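PDB 4AT2: 3-ketosteroid-delta4-5alpha-dehydrogenase from Rhodococcus jostii, which uses its flavin cofactor to oxidise 3-ketosteroids in steroid catabolism, introducing a double bond at the delta-4 position of the 5alpha-reduced substrate. Local coordinates for residues F86-G91 with G485-T490; A114-G119 with S479-G484; N171-N176 with Y333-T338; E310-C315 with F443-T448; D316-V321 with A368-A373. All blocks are in the same frame, centred on the assembly; numbering follows the deposited sequence. Where two conformers were deposited one is given.

Contact 1. Residues F86-G91 with G485-T490; sequences FIYLGG and GYASGT. With FAD (flavin-adenine dinucleotide), chain D.
Y88 N donates to G489 O at 2.8 Å, and the nitrogen stands well above the carbonyl plane, not within it. Beside this bond G489 CA lies only 3.2 Å from F86 O in a CA-H...O contact. The place suits glycine twice over: phi is 103°, and a CB here would run into the backbone of I87 and Y88. S488 CB packs over one face of the F86 ring, 4.2 Å from its centroid, while A487 CB rests against Y88 CE1 at 3.9 Å. F86 N meets FAD O4 at 2.9 Å and FAD N3 meets F86 O at 3.0 Å, a two-point backbone grip on the flavin's pyrimidine edge. A chi1 of -162° swings the Y88 ring away from its own nitrogen and alongside T490; its hydroxyl continues to E170 and R184. Behind this shell, the type II turn A487-T490 is tied by T490 OG1 to A487 O, and S488 OG reaches Y339. G489, the N-cap of helix 490-507, comes up beside FAD O2, completing a corner of the flavin and steroid site in this FAD-binding fold.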
# COMPACT_ATOMS: atom_id res chain seq x y z
N PHE A 86 1.87 1.12 -25.87
CA PHE A 86 2.40 -0.19 -25.47
C PHE A 86 1.25 -1.11 -25.08
O PHE A 86 0.32 -0.70 -24.37
CB PHE A 86 3.31 -0.08 -24.24
CG PHE A 86 4.68 0.43 -24.54
CD1 PHE A 86 5.69 -0.43 -24.94
CD2 PHE A 86 4.98 1.77 -24.33
CE1 PHE A 86 6.98 0.05 -25.18
CE2 PHE A 86 6.26 2.25 -24.56
CZ PHE A 86 7.26 1.39 -24.99
N ILE A 87 1.34 -2.36 -25.52
CA ILE A 87 0.42 -3.41 -25.11
C ILE A 87 1.31 -4.58 -24.70
O ILE A 87 2.11 -5.05 -25.51
CB ILE A 87 -0.51 -3.83 -26.28
CG1 ILE A 87 -1.10 -2.61 -27.01
CG2 ILE A 87 -1.63 -4.73 -25.75
CD1 ILE A 87 -1.88 -2.96 -28.26
N TYR A 88 1.21 -4.99 -23.43
CA TYR A 88 2.10 -5.98 -22.86
C TYR A 88 1.69 -7.40 -23.28
O TYR A 88 0.78 -7.98 -22.71
CB TYR A 88 2.18 -5.85 -21.32
CG TYR A 88 3.40 -6.54 -20.77
CD1 TYR A 88 4.61 -5.85 -20.67
CD2 TYR A 88 3.35 -7.89 -20.41
CE1 TYR A 88 5.75 -6.49 -20.21
CE2 TYR A 88 4.49 -8.54 -19.93
CZ TYR A 88 5.68 -7.83 -19.85
OH TYR A 88 6.81 -8.46 -19.41
N LEU A 89 2.37 -7.94 -24.28
CA LEU A 89 1.99 -9.23 -24.86
C LEU A 89 3.22 -10.10 -25.06
O LEU A 89 4.31 -9.58 -25.23
CB LEU A 89 1.28 -9.02 -26.20
CG LEU A 89 0.04 -8.11 -26.17
CD1 LEU A 89 -0.39 -7.83 -27.59
CD2 LEU A 89 -1.10 -8.76 -25.38
N GLY A 90 3.04 -11.42 -25.06
CA GLY A 90 4.19 -12.30 -25.21
C GLY A 90 3.78 -13.74 -25.31
O GLY A 90 2.64 -14.06 -25.67
N GLY A 91 4.74 -14.61 -25.00
CA GLY A 91 4.56 -16.05 -25.08
C GLY A 91 4.82 -16.63 -26.46
O GLY A 91 4.49 -17.79 -26.73
N GLY A 485 4.42 -3.72 -8.65
CA GLY A 485 5.27 -3.36 -9.79
C GLY A 485 4.45 -3.08 -11.04
O GLY A 485 3.31 -3.55 -11.17
N TYR A 486 5.04 -2.34 -11.97
CA TYR A 486 4.38 -1.97 -13.22
C TYR A 486 5.30 -2.22 -14.41
O TYR A 486 6.52 -2.09 -14.29
CB TYR A 486 3.94 -0.49 -13.18
CG TYR A 486 3.18 -0.05 -14.41
CD1 TYR A 486 1.82 -0.31 -14.54
CD2 TYR A 486 3.83 0.61 -15.47
CE1 TYR A 486 1.12 0.07 -15.67
CE2 TYR A 486 3.13 0.98 -16.61
CZ TYR A 486 1.77 0.72 -16.70
OH TYR A 486 1.04 1.06 -17.82
N ALA A 487 4.72 -2.55 -15.56
CA ALA A 487 5.46 -2.61 -16.81
C ALA A 487 4.63 -1.90 -17.86
O ALA A 487 3.40 -2.03 -17.88
CB ALA A 487 5.73 -4.06 -17.22
N SER A 488 5.28 -1.12 -18.73
CA SER A 488 4.56 -0.39 -19.78
C SER A 488 3.82 -1.36 -20.70
O SER A 488 4.37 -2.39 -21.14
CB SER A 488 5.50 0.48 -20.63
OG SER A 488 5.88 1.65 -19.92
N GLY A 489 2.54 -1.05 -20.94
CA GLY A 489 1.71 -1.91 -21.78
C GLY A 489 0.74 -2.78 -21.00
O GLY A 489 -0.17 -3.36 -21.58
N THR A 490 0.93 -2.90 -19.69
CA THR A 490 0.08 -3.81 -18.92
C THR A 490 -1.32 -3.27 -18.76
O THR A 490 -2.26 -4.05 -18.59
CB THR A 490 0.65 -4.13 -17.52
OG1 THR A 490 0.94 -2.90 -16.84
CG2 THR A 490 1.93 -4.97 -17.64
PA FAD D . -9.95 4.95 -20.48
O1A FAD D . -9.25 4.55 -21.72
O2A FAD D . -9.62 6.25 -19.87
O5B FAD D . -11.52 4.91 -20.77
C5B FAD D . -12.47 5.19 -19.73
C4B FAD D . -13.64 5.98 -20.35
O4B FAD D . -14.62 6.08 -19.29
C3B FAD D . -13.20 7.40 -20.69
O3B FAD D . -13.57 7.70 -22.06
C2B FAD D . -13.96 8.28 -19.69
O2B FAD D . -14.32 9.55 -20.28
C1B FAD D . -15.19 7.42 -19.40
N9A FAD D . -15.84 7.72 -18.10
C8A FAD D . -15.28 8.10 -16.95
N7A FAD D . -16.24 8.24 -16.04
C5A FAD D . -17.42 7.92 -16.62
C6A FAD D . -18.70 7.88 -16.19
N6A FAD D . -18.97 8.19 -14.92
N1A FAD D . -19.71 7.53 -17.00
C2A FAD D . -19.46 7.18 -18.32
N3A FAD D . -18.13 7.23 -18.75
C4A FAD D . -17.15 7.60 -17.89
N1 FAD D . -0.75 2.17 -20.43
C2 FAD D . -0.28 1.15 -21.24
O2 FAD D . -0.58 -0.00 -20.98
N3 FAD D . 0.52 1.45 -22.35
C4 FAD D . 0.89 2.76 -22.63
O4 FAD D . 1.61 2.98 -23.60
C4X FAD D . 0.42 3.79 -21.80
N5 FAD D . 0.77 5.08 -22.03
C5X FAD D . 0.50 6.02 -21.09
C6 FAD D . 1.08 7.29 -21.18
C7 FAD D . 0.79 8.27 -20.23
C7M FAD D . 1.40 9.53 -20.37
C8 FAD D . -0.08 7.98 -19.16
C8M FAD D . -0.42 8.92 -18.17
C9 FAD D . -0.66 6.71 -19.08
C9A FAD D . -0.36 5.72 -20.03
N10 FAD D . -0.89 4.48 -19.94
C10 FAD D . -0.40 3.50 -20.71
C1' FAD D . -2.05 4.16 -19.07
C2' FAD D . -3.31 3.96 -19.94
O2' FAD D . -3.41 5.12 -20.77
C3' FAD D . -4.57 3.83 -19.07
O3' FAD D . -4.30 3.14 -17.83
C4' FAD D . -5.66 3.09 -19.85
O4' FAD D . -5.90 3.80 -21.08
C5' FAD D . -6.96 3.02 -19.04
O5' FAD D . -7.92 2.24 -19.79
P FAD D . -9.47 2.26 -19.36
O1P FAD D . -9.63 1.81 -17.98
O2P FAD D . -10.24 1.60 -20.46
O3P FAD D . -9.77 3.87 -19.27

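Contact 2. Residues A114-G119 with S479-G484; sequences AALGPG and SGVCAG
L116 O takes two backbone donors from the facing loop. A483 N, 2.9 Å from L116 O, approaches almost in line with the carbonyl, whereas G484 N makes a weak, bent bond to the same oxygen. This is the tight part of the contact. G484 CA comes within 3.3 Å of G117 O, and a side chain pointing from G484 would collide with that oxygen, which explains the glycine. L116 has chi1 -53°, placing its CG beside its own backbone N, and both its methyls touch C482 SG, CD2 at 4.0 Å. V481 CG2 adds a looser apolar contact at 4.4 Å from L116 CD1; an apolar, branched leucine suits this buried site beside sulfur and valine.

The other end is more open. A483 CB sits near the carbonyls, 3.7 Å from P118 O, and a water lies 2.8 Å from both P118 O and A483 O and bridges them. P118 follows a cis peptide bond and is exposed to solvent, though it also packs on P275 of the second subunit.

V481 and C482 lean on T490 at the start of helix 490-507, and V481 also meets I125 and Y128 of helix 122-130. The loop 479-484 thus packs on these two helices and meets the chain leaving helix 105-115.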
# COMPACT_ATOMS: atom_id res chain seq x y z
N ALA A 114 7.18 -12.07 -10.71
CA ALA A 114 8.32 -11.46 -10.02
C ALA A 114 8.29 -9.94 -10.05
O ALA A 114 8.61 -9.29 -9.05
CB ALA A 114 9.63 -11.98 -10.60
N ALA A 115 7.91 -9.36 -11.19
CA ALA A 115 8.05 -7.93 -11.43
C ALA A 115 6.84 -7.12 -11.02
O ALA A 115 6.96 -5.92 -10.78
CB ALA A 115 8.39 -7.65 -12.89
N LEU A 116 5.67 -7.75 -10.98
CA LEU A 116 4.41 -7.00 -10.86
C LEU A 116 3.73 -7.20 -9.52
O LEU A 116 2.59 -6.76 -9.33
CB LEU A 116 3.46 -7.32 -12.02
CG LEU A 116 4.05 -7.15 -13.43
CD1 LEU A 116 2.99 -7.50 -14.47
CD2 LEU A 116 4.59 -5.74 -13.65
N GLY A 117 4.43 -7.83 -8.59
CA GLY A 117 3.93 -8.03 -7.22
C GLY A 117 4.46 -6.95 -6.29
O GLY A 117 4.78 -5.85 -6.74
N PRO A 118 4.56 -7.25 -4.99
CA PRO A 118 4.29 -8.56 -4.39
C PRO A 118 2.80 -8.90 -4.36
O PRO A 118 1.96 -8.01 -4.54
CB PRO A 118 4.86 -8.43 -2.97
CG PRO A 118 4.82 -6.97 -2.68
CD PRO A 118 5.01 -6.26 -3.99
N GLY A 119 2.49 -10.17 -4.15
CA GLY A 119 1.10 -10.61 -4.05
C GLY A 119 0.31 -10.51 -5.34
O GLY A 119 -0.91 -10.35 -5.31
N SER A 479 -8.57 -4.12 -10.36
CA SER A 479 -7.22 -4.62 -10.12
C SER A 479 -6.93 -5.64 -11.21
O SER A 479 -7.61 -6.67 -11.31
CB SER A 479 -7.15 -5.25 -8.73
OG SER A 479 -5.83 -5.65 -8.40
N GLY A 480 -5.94 -5.35 -12.06
CA GLY A 480 -5.63 -6.20 -13.22
C GLY A 480 -4.40 -7.06 -12.99
O GLY A 480 -4.23 -7.66 -11.92
N VAL A 481 -3.52 -7.13 -13.98
CA VAL A 481 -2.32 -7.94 -13.80
C VAL A 481 -1.35 -7.34 -12.77
O VAL A 481 -0.73 -8.08 -12.02
CB VAL A 481 -1.62 -8.31 -15.13
CG1 VAL A 481 -2.57 -9.14 -16.00
CG2 VAL A 481 -1.15 -7.06 -15.87
N CYS A 482 -1.25 -6.01 -12.72
CA CYS A 482 -0.31 -5.38 -11.77
C CYS A 482 -0.86 -5.27 -10.36
O CYS A 482 -1.93 -4.69 -10.15
CB CYS A 482 0.09 -3.97 -12.25
SG CYS A 482 0.97 -3.95 -13.81
N ALA A 483 -0.10 -5.79 -9.40
CA ALA A 483 -0.45 -5.67 -7.98
C ALA A 483 0.44 -4.68 -7.23
O ALA A 483 0.12 -4.29 -6.10
CB ALA A 483 -0.38 -7.04 -7.30
N GLY A 484 1.55 -4.28 -7.84
CA GLY A 484 2.53 -3.41 -7.16
C GLY A 484 3.51 -2.86 -8.17
O GLY A 484 3.43 -1.69 -8.56
O HOH W 1 1.80 -5.28 -4.10

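Contact 3. Residues N171-N176 with Y333-T338; sequences NAAPFN and YVPEDT
A172 points its methyl toward the turn formed by P335-T338, with CB 3.6 Å from T338 CA and 3.7 Å from D337 O. The same methyl is in close contact with the threonine side chain, T338 CB lying 3.9 Å from A172 CB. A173 is the second main contributor. Its carbonyl O rests 3.6 Å from P335 CG, and its CB approaches the same ring carbon more loosely. The proline ring gives A173 a rigid apolar surface and suits the first position of the type I turn, which a T338 N to P335 O bond closes.

The polar atoms are joined across the gap by water. One water accepts from A173 N and donates to D337 OD1, 2.8 Å from each; chi1 of 61° sets the D337 carboxylate between its backbone N and carbonyl carbon, and its other oxygen forms a salt bridge with K424. A second water bridges T338 OG1 (2.7 Å) and A173 O (2.8 Å). A third donates to D337 O and, weakly, to N171 O.

The loop 171-176, which follows strand 164-165 in the chain and precedes strand 185-186, sends F175 against A114 and A115 of helix 105-115 and R342 of helix 340-350; V334 and T338 pack on I343 of that same helix.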
# COMPACT_ATOMS: atom_id res chain seq x y z
N ASN A 171 15.15 -7.23 -19.39
CA ASN A 171 16.55 -7.38 -19.77
C ASN A 171 17.48 -6.61 -18.84
O ASN A 171 18.52 -6.09 -19.26
CB ASN A 171 16.74 -6.92 -21.22
CG ASN A 171 18.05 -7.40 -21.80
OD1 ASN A 171 18.51 -8.50 -21.52
ND2 ASN A 171 18.65 -6.57 -22.66
N ALA A 172 17.09 -6.53 -17.56
CA ALA A 172 17.93 -5.90 -16.53
C ALA A 172 17.75 -6.63 -15.21
O ALA A 172 16.80 -7.40 -15.04
CB ALA A 172 17.61 -4.41 -16.39
N ALA A 173 18.69 -6.41 -14.30
CA ALA A 173 18.61 -7.00 -12.96
C ALA A 173 17.41 -6.41 -12.22
O ALA A 173 17.06 -5.25 -12.43
CB ALA A 173 19.89 -6.70 -12.20
N PRO A 174 16.76 -7.20 -11.34
CA PRO A 174 17.06 -8.59 -11.00
C PRO A 174 16.40 -9.60 -11.94
O PRO A 174 16.74 -10.78 -11.90
CB PRO A 174 16.44 -8.73 -9.60
CG PRO A 174 15.22 -7.85 -9.68
CD PRO A 174 15.67 -6.66 -10.50
N PHE A 175 15.49 -9.14 -12.80
CA PHE A 175 14.60 -10.06 -13.52
C PHE A 175 15.27 -10.88 -14.60
O PHE A 175 14.82 -11.98 -14.89
CB PHE A 175 13.37 -9.30 -14.05
CG PHE A 175 12.67 -8.55 -12.96
CD1 PHE A 175 12.13 -9.23 -11.87
CD2 PHE A 175 12.61 -7.16 -12.98
CE1 PHE A 175 11.52 -8.54 -10.84
CE2 PHE A 175 12.00 -6.46 -11.95
CZ PHE A 175 11.46 -7.16 -10.87
N ASN A 176 16.36 -10.36 -15.16
CA ASN A 176 17.10 -11.09 -16.18
C ASN A 176 17.78 -12.37 -15.68
O ASN A 176 18.28 -13.15 -16.51
CB ASN A 176 18.07 -10.17 -16.94
CG ASN A 176 19.15 -9.59 -16.05
OD1 ASN A 176 19.16 -9.80 -14.84
ND2 ASN A 176 20.09 -8.87 -16.66
N TYR A 333 21.31 2.79 -5.82
CA TYR A 333 20.17 1.98 -5.33
C TYR A 333 19.41 1.20 -6.40
O TYR A 333 18.58 0.36 -6.07
CB TYR A 333 19.18 2.89 -4.57
CG TYR A 333 18.58 3.97 -5.44
CD1 TYR A 333 19.23 5.20 -5.60
CD2 TYR A 333 17.35 3.79 -6.09
CE1 TYR A 333 18.71 6.20 -6.40
CE2 TYR A 333 16.80 4.79 -6.89
CZ TYR A 333 17.48 6.00 -7.03
OH TYR A 333 16.98 7.00 -7.83
N VAL A 334 19.68 1.48 -7.68
CA VAL A 334 18.97 0.80 -8.78
C VAL A 334 19.91 0.67 -10.00
O VAL A 334 20.65 1.60 -10.29
CB VAL A 334 17.66 1.55 -9.14
CG1 VAL A 334 17.94 2.96 -9.68
CG2 VAL A 334 16.79 0.74 -10.10
N PRO A 335 19.89 -0.48 -10.71
CA PRO A 335 20.70 -0.50 -11.93
C PRO A 335 20.11 0.49 -12.95
O PRO A 335 18.89 0.53 -13.16
CB PRO A 335 20.57 -1.94 -12.42
CG PRO A 335 19.23 -2.39 -11.86
CD PRO A 335 19.21 -1.77 -10.49
N GLU A 336 20.99 1.28 -13.57
CA GLU A 336 20.53 2.41 -14.39
C GLU A 336 20.01 1.99 -15.76
O GLU A 336 19.54 2.84 -16.52
CB GLU A 336 21.62 3.50 -14.49
CG GLU A 336 21.95 4.19 -13.15
CD GLU A 336 22.91 3.41 -12.26
OE1 GLU A 336 23.46 2.36 -12.70
OE2 GLU A 336 23.14 3.83 -11.10
N ASP A 337 20.08 0.69 -16.05
CA ASP A 337 19.56 0.16 -17.32
C ASP A 337 18.23 -0.57 -17.18
O ASP A 337 17.72 -1.12 -18.15
CB ASP A 337 20.61 -0.73 -18.02
CG ASP A 337 21.02 -1.94 -17.19
OD1 ASP A 337 20.70 -2.00 -15.98
OD2 ASP A 337 21.66 -2.84 -17.78
N THR A 338 17.64 -0.54 -15.99
CA THR A 338 16.30 -1.10 -15.87
C THR A 338 15.26 -0.15 -16.46
O THR A 338 15.58 0.97 -16.86
CB THR A 338 15.93 -1.54 -14.42
OG1 THR A 338 14.70 -2.30 -14.47
CG2 THR A 338 15.73 -0.34 -13.51
O HOH W 2 17.74 -3.17 -19.92
O HOH W 3 14.88 -4.93 -14.13
O HOH W 4 20.69 -4.67 -15.20

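Contact 4. Residues E310-C315 with F443-T448; sequences EVAFVC and FTLGFT. With ASD (4-androstene-3-17-dione), chain B.
A312 N to L445 O, 2.8 Å and nearly along the C=O axis, and V314 N to F443 O, in the carbonyl plane, are both straight backbone bonds pairing the antiparallel strands; F447 N to E310 O is longer, while E310 N to F447 O and L445 N to A312 O are weak. G446 suits its non-hydrogen-bonded place opposite V311, as a side chain there would strike E310 O.

E310 CB makes a CH-pi contact over the centre of the F447 ring, 3.6 Å from its centroid. E310 bends at chi2 (-85°), laying its carboxylate 15° from the ring plane; a water donates to E310 OE1 and L445 O.

Apolar packing completes the pair. V314 CG1 meets L445 CD2 at 3.7 Å, and V311 CG1 touches T444 CB at 3.6 Å. The steroid lies on the E310, A312 and F447 face, with A312 CB 3.6 Å from ASD C11. On the other face V311, F313 and T444 meet helix 340-350, and strand 444-452 runs between 309-313 and 303-304.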
# COMPACT_ATOMS: atom_id res chain seq x y z
N GLU A 310 1.53 3.03 -10.71
CA GLU A 310 2.55 3.27 -11.72
C GLU A 310 3.28 4.56 -11.34
O GLU A 310 2.65 5.49 -10.81
CB GLU A 310 1.89 3.43 -13.10
CG GLU A 310 2.88 3.72 -14.24
CD GLU A 310 3.26 5.19 -14.44
OE1 GLU A 310 2.61 6.11 -13.89
OE2 GLU A 310 4.23 5.45 -15.18
N VAL A 311 4.59 4.61 -11.58
CA VAL A 311 5.38 5.81 -11.27
C VAL A 311 6.36 6.07 -12.40
O VAL A 311 7.22 5.24 -12.69
CB VAL A 311 6.17 5.67 -9.94
CG1 VAL A 311 6.86 6.98 -9.62
CG2 VAL A 311 5.25 5.26 -8.78
N ALA A 312 6.23 7.23 -13.04
CA ALA A 312 7.14 7.65 -14.10
C ALA A 312 8.23 8.52 -13.49
O ALA A 312 8.08 9.01 -12.39
CB ALA A 312 6.39 8.41 -15.18
N PHE A 313 9.32 8.71 -14.23
CA PHE A 313 10.49 9.43 -13.76
C PHE A 313 10.91 10.30 -14.93
O PHE A 313 11.36 9.77 -15.95
CB PHE A 313 11.58 8.39 -13.41
CG PHE A 313 12.81 8.96 -12.76
CD1 PHE A 313 12.75 9.61 -11.53
CD2 PHE A 313 14.06 8.78 -13.35
CE1 PHE A 313 13.90 10.09 -10.92
CE2 PHE A 313 15.22 9.26 -12.75
CZ PHE A 313 15.14 9.92 -11.53
N VAL A 314 10.71 11.61 -14.82
CA VAL A 314 10.74 12.47 -16.01
C VAL A 314 12.14 12.95 -16.40
O VAL A 314 12.44 14.14 -16.42
CB VAL A 314 9.70 13.62 -15.96
CG1 VAL A 314 8.29 13.06 -16.12
CG2 VAL A 314 9.84 14.44 -14.68
N CYS A 315 12.98 11.99 -16.72
CA CYS A 315 14.30 12.25 -17.25
C CYS A 315 14.54 11.25 -18.37
O CYS A 315 14.00 10.14 -18.34
CB CYS A 315 15.35 12.11 -16.14
SG CYS A 315 17.03 12.52 -16.66
N PHE A 443 11.05 14.15 -9.11
CA PHE A 443 10.88 13.93 -10.55
C PHE A 443 9.91 12.80 -10.88
O PHE A 443 9.87 12.31 -12.00
CB PHE A 443 12.24 13.66 -11.20
CG PHE A 443 12.84 14.88 -11.86
CD1 PHE A 443 13.15 16.00 -11.10
CD2 PHE A 443 13.06 14.90 -13.23
CE1 PHE A 443 13.70 17.13 -11.70
CE2 PHE A 443 13.60 16.03 -13.83
CZ PHE A 443 13.92 17.14 -13.07
N THR A 444 9.09 12.41 -9.91
CA THR A 444 8.15 11.32 -10.13
C THR A 444 6.71 11.80 -10.18
O THR A 444 6.36 12.84 -9.60
CB THR A 444 8.29 10.23 -9.06
OG1 THR A 444 8.09 10.82 -7.77
CG2 THR A 444 9.68 9.58 -9.12
N LEU A 445 5.88 11.04 -10.88
CA LEU A 445 4.43 11.27 -10.87
C LEU A 445 3.80 9.97 -11.31
O LEU A 445 4.46 9.14 -11.94
CB LEU A 445 4.04 12.41 -11.82
CG LEU A 445 4.21 12.24 -13.33
CD1 LEU A 445 3.70 13.50 -14.03
CD2 LEU A 445 5.66 11.97 -13.72
N GLY A 446 2.54 9.74 -10.98
CA GLY A 446 1.99 8.43 -11.32
C GLY A 446 0.49 8.32 -11.37
O GLY A 446 -0.23 9.31 -11.23
N PHE A 447 0.03 7.09 -11.59
CA PHE A 447 -1.39 6.80 -11.67
C PHE A 447 -1.70 5.49 -10.95
O PHE A 447 -0.79 4.72 -10.63
CB PHE A 447 -1.93 6.87 -13.13
CG PHE A 447 -1.31 5.86 -14.09
CD1 PHE A 447 -1.73 4.53 -14.10
CD2 PHE A 447 -0.38 6.28 -15.04
CE1 PHE A 447 -1.18 3.61 -15.01
CE2 PHE A 447 0.16 5.37 -15.95
CZ PHE A 447 -0.23 4.04 -15.93
N THR A 448 -2.98 5.26 -10.65
CA THR A 448 -3.39 4.17 -9.78
C THR A 448 -3.63 2.88 -10.56
O THR A 448 -4.02 2.93 -11.73
CB THR A 448 -4.68 4.55 -9.01
OG1 THR A 448 -5.71 4.87 -9.96
CG2 THR A 448 -4.42 5.77 -8.14
C1 ASD B . 3.16 5.58 -18.71
C10 ASD B . 4.50 5.76 -19.45
C11 ASD B . 4.83 8.11 -18.43
C12 ASD B . 5.16 9.61 -18.63
C13 ASD B . 6.33 9.78 -19.59
C14 ASD B . 6.00 9.07 -20.90
C15 ASD B . 6.97 9.65 -21.94
C16 ASD B . 7.03 11.15 -21.59
C17 ASD B . 6.57 11.16 -20.14
C18 ASD B . 7.66 9.38 -18.93
C19 ASD B . 5.64 5.17 -18.61
C2 ASD B . 2.73 4.11 -18.51
C3 ASD B . 2.94 3.28 -19.75
C4 ASD B . 3.70 3.86 -20.89
C5 ASD B . 4.47 4.97 -20.75
C6 ASD B . 5.34 5.37 -21.93
C7 ASD B . 5.45 6.89 -22.08
C8 ASD B . 5.84 7.55 -20.76
C9 ASD B . 4.72 7.27 -19.72
O1 ASD B . 2.47 2.15 -19.84
O2 ASD B . 6.43 12.18 -19.47
O HOH W 5 2.93 8.81 -14.64

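Contact 5. Residues D316-V321 with A368-A373; sequences DPQLIV and AAATTA
The N-terminus of helix 317-320 is capped by D316, and the same carboxylate ties this helix start to the chain that leaves helix 361-369. T372 OG1 donates to D316 OD1 at 2.6 Å, using the syn lone pair of that oxygen, while D316 OD2 accepts from Q318 N at 3.0 Å, met from above the carboxylate plane. With CG anti to its nitrogen (chi1 -170°), the aspartate turns one oxygen inward to the helix and the other outward to the threonine, and the two side chains come from opposite directions. Aspartate is apt for an N-cap because it can accept a first-turn N-H that has no preceding helical turn to supply a carbonyl. OD1 also takes a bond from T374, a residue of the steroid pocket, and T372 OG1 accepts from T374 N, so the cap is linked to that site at second-shell distance.

Q318 extends across the gap as a second tie. Its NE2 donates to T371 O at 2.8 Å with an N-H...O angle of 167°, the oxygen lying in the amide plane; NE2 also donates to E153. The bend at chi2 (-91°) lays the amide against A370, whose methyl packs on it with CB 3.5 Å from Q318 CD. Further along, L319 CD2 closes on the last turn of helix 361-369, 3.6 Å from A368 N.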
# COMPACT_ATOMS: atom_id res chain seq x y z
N ASP A 316 15.31 11.62 -19.38
CA ASP A 316 15.47 10.75 -20.52
C ASP A 316 16.34 9.52 -20.20
O ASP A 316 17.43 9.66 -19.64
CB ASP A 316 16.09 11.49 -21.70
CG ASP A 316 16.05 10.67 -22.95
OD1 ASP A 316 14.94 10.54 -23.50
OD2 ASP A 316 17.10 10.13 -23.35
N PRO A 317 15.87 8.32 -20.56
CA PRO A 317 16.65 7.11 -20.26
C PRO A 317 18.03 7.02 -20.91
O PRO A 317 18.90 6.32 -20.38
CB PRO A 317 15.73 5.98 -20.74
CG PRO A 317 14.35 6.54 -20.56
CD PRO A 317 14.52 7.97 -21.05
N GLN A 318 18.25 7.71 -22.03
CA GLN A 318 19.57 7.66 -22.66
C GLN A 318 20.63 8.39 -21.83
O GLN A 318 21.81 8.07 -21.91
CB GLN A 318 19.53 8.22 -24.09
CG GLN A 318 18.65 7.40 -25.04
CD GLN A 318 19.41 6.31 -25.79
OE1 GLN A 318 20.31 5.68 -25.25
NE2 GLN A 318 19.04 6.09 -27.05
N LEU A 319 20.20 9.37 -21.03
CA LEU A 319 21.10 10.01 -20.06
C LEU A 319 21.31 9.10 -18.85
O LEU A 319 22.45 8.85 -18.43
CB LEU A 319 20.55 11.37 -19.60
CG LEU A 319 20.45 12.44 -20.69
CD1 LEU A 319 19.70 13.65 -20.16
CD2 LEU A 319 21.84 12.83 -21.17
N ILE A 320 20.19 8.62 -18.30
CA ILE A 320 20.22 7.81 -17.08
C ILE A 320 21.19 6.63 -17.22
O ILE A 320 22.01 6.37 -16.34
CB ILE A 320 18.80 7.30 -16.70
CG1 ILE A 320 17.87 8.48 -16.38
CG2 ILE A 320 18.83 6.35 -15.52
CD1 ILE A 320 16.41 8.09 -16.25
N VAL A 321 21.09 5.92 -18.35
CA VAL A 321 21.86 4.69 -18.53
C VAL A 321 23.38 4.91 -18.59
O VAL A 321 24.15 3.97 -18.38
CB VAL A 321 21.34 3.90 -19.77
CG1 VAL A 321 21.90 4.47 -21.07
CG2 VAL A 321 21.66 2.42 -19.63
N ALA A 368 22.98 12.79 -24.54
CA ALA A 368 22.15 13.89 -25.01
C ALA A 368 22.02 13.90 -26.53
O ALA A 368 21.11 14.53 -27.05
CB ALA A 368 22.69 15.23 -24.51
N ALA A 369 22.92 13.21 -27.22
CA ALA A 369 22.89 13.10 -28.68
C ALA A 369 22.20 11.82 -29.16
O ALA A 369 21.93 11.66 -30.35
CB ALA A 369 24.31 13.16 -29.23
N ALA A 370 21.93 10.91 -28.22
CA ALA A 370 21.38 9.59 -28.54
C ALA A 370 19.92 9.70 -28.93
O ALA A 370 19.20 10.62 -28.51
CB ALA A 370 21.54 8.65 -27.35
N THR A 371 19.46 8.74 -29.72
CA THR A 371 18.12 8.78 -30.31
C THR A 371 17.06 8.51 -29.25
O THR A 371 17.11 7.49 -28.57
CB THR A 371 17.99 7.76 -31.45
OG1 THR A 371 19.01 8.00 -32.43
CG2 THR A 371 16.61 7.84 -32.11
N THR A 372 16.10 9.42 -29.13
CA THR A 372 15.04 9.27 -28.13
C THR A 372 13.69 9.84 -28.58
O THR A 372 13.64 10.82 -29.33
CB THR A 372 15.43 9.89 -26.77
OG1 THR A 372 14.36 9.70 -25.84
CG2 THR A 372 15.72 11.41 -26.89
N ALA A 373 12.61 9.22 -28.10
CA ALA A 373 11.26 9.73 -28.30
C ALA A 373 10.97 10.93 -27.39
O ALA A 373 9.98 11.63 -27.59
CB ALA A 373 10.23 8.63 -28.09

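Contacts 1 and 4 both border the flavin and steroid site: contact 1 grips the flavin, contact 4 supports the steroid, and Y486 CD2 lies 3.5 Å from E310 CG, with Y486 OH hydrogen-bonded to the steroid's 3-keto oxygen, O1. Contact 2 continues directly into contact 1, G485 N standing 2.9 Å from G117 O in a probable hydrogen bond. Beyond it, F175 of contact 3 packs on the helix of contact 2, its CZ 3.5 Å from A115 CA. Contact 3 in turn meets contact 5 where E336 CB lies 3.4 Å from I320 O, and I320 CD1 packs on F313 CD2 of contact 4. Contacts 2 and 5 remain about 28 Å apart, centre to centre.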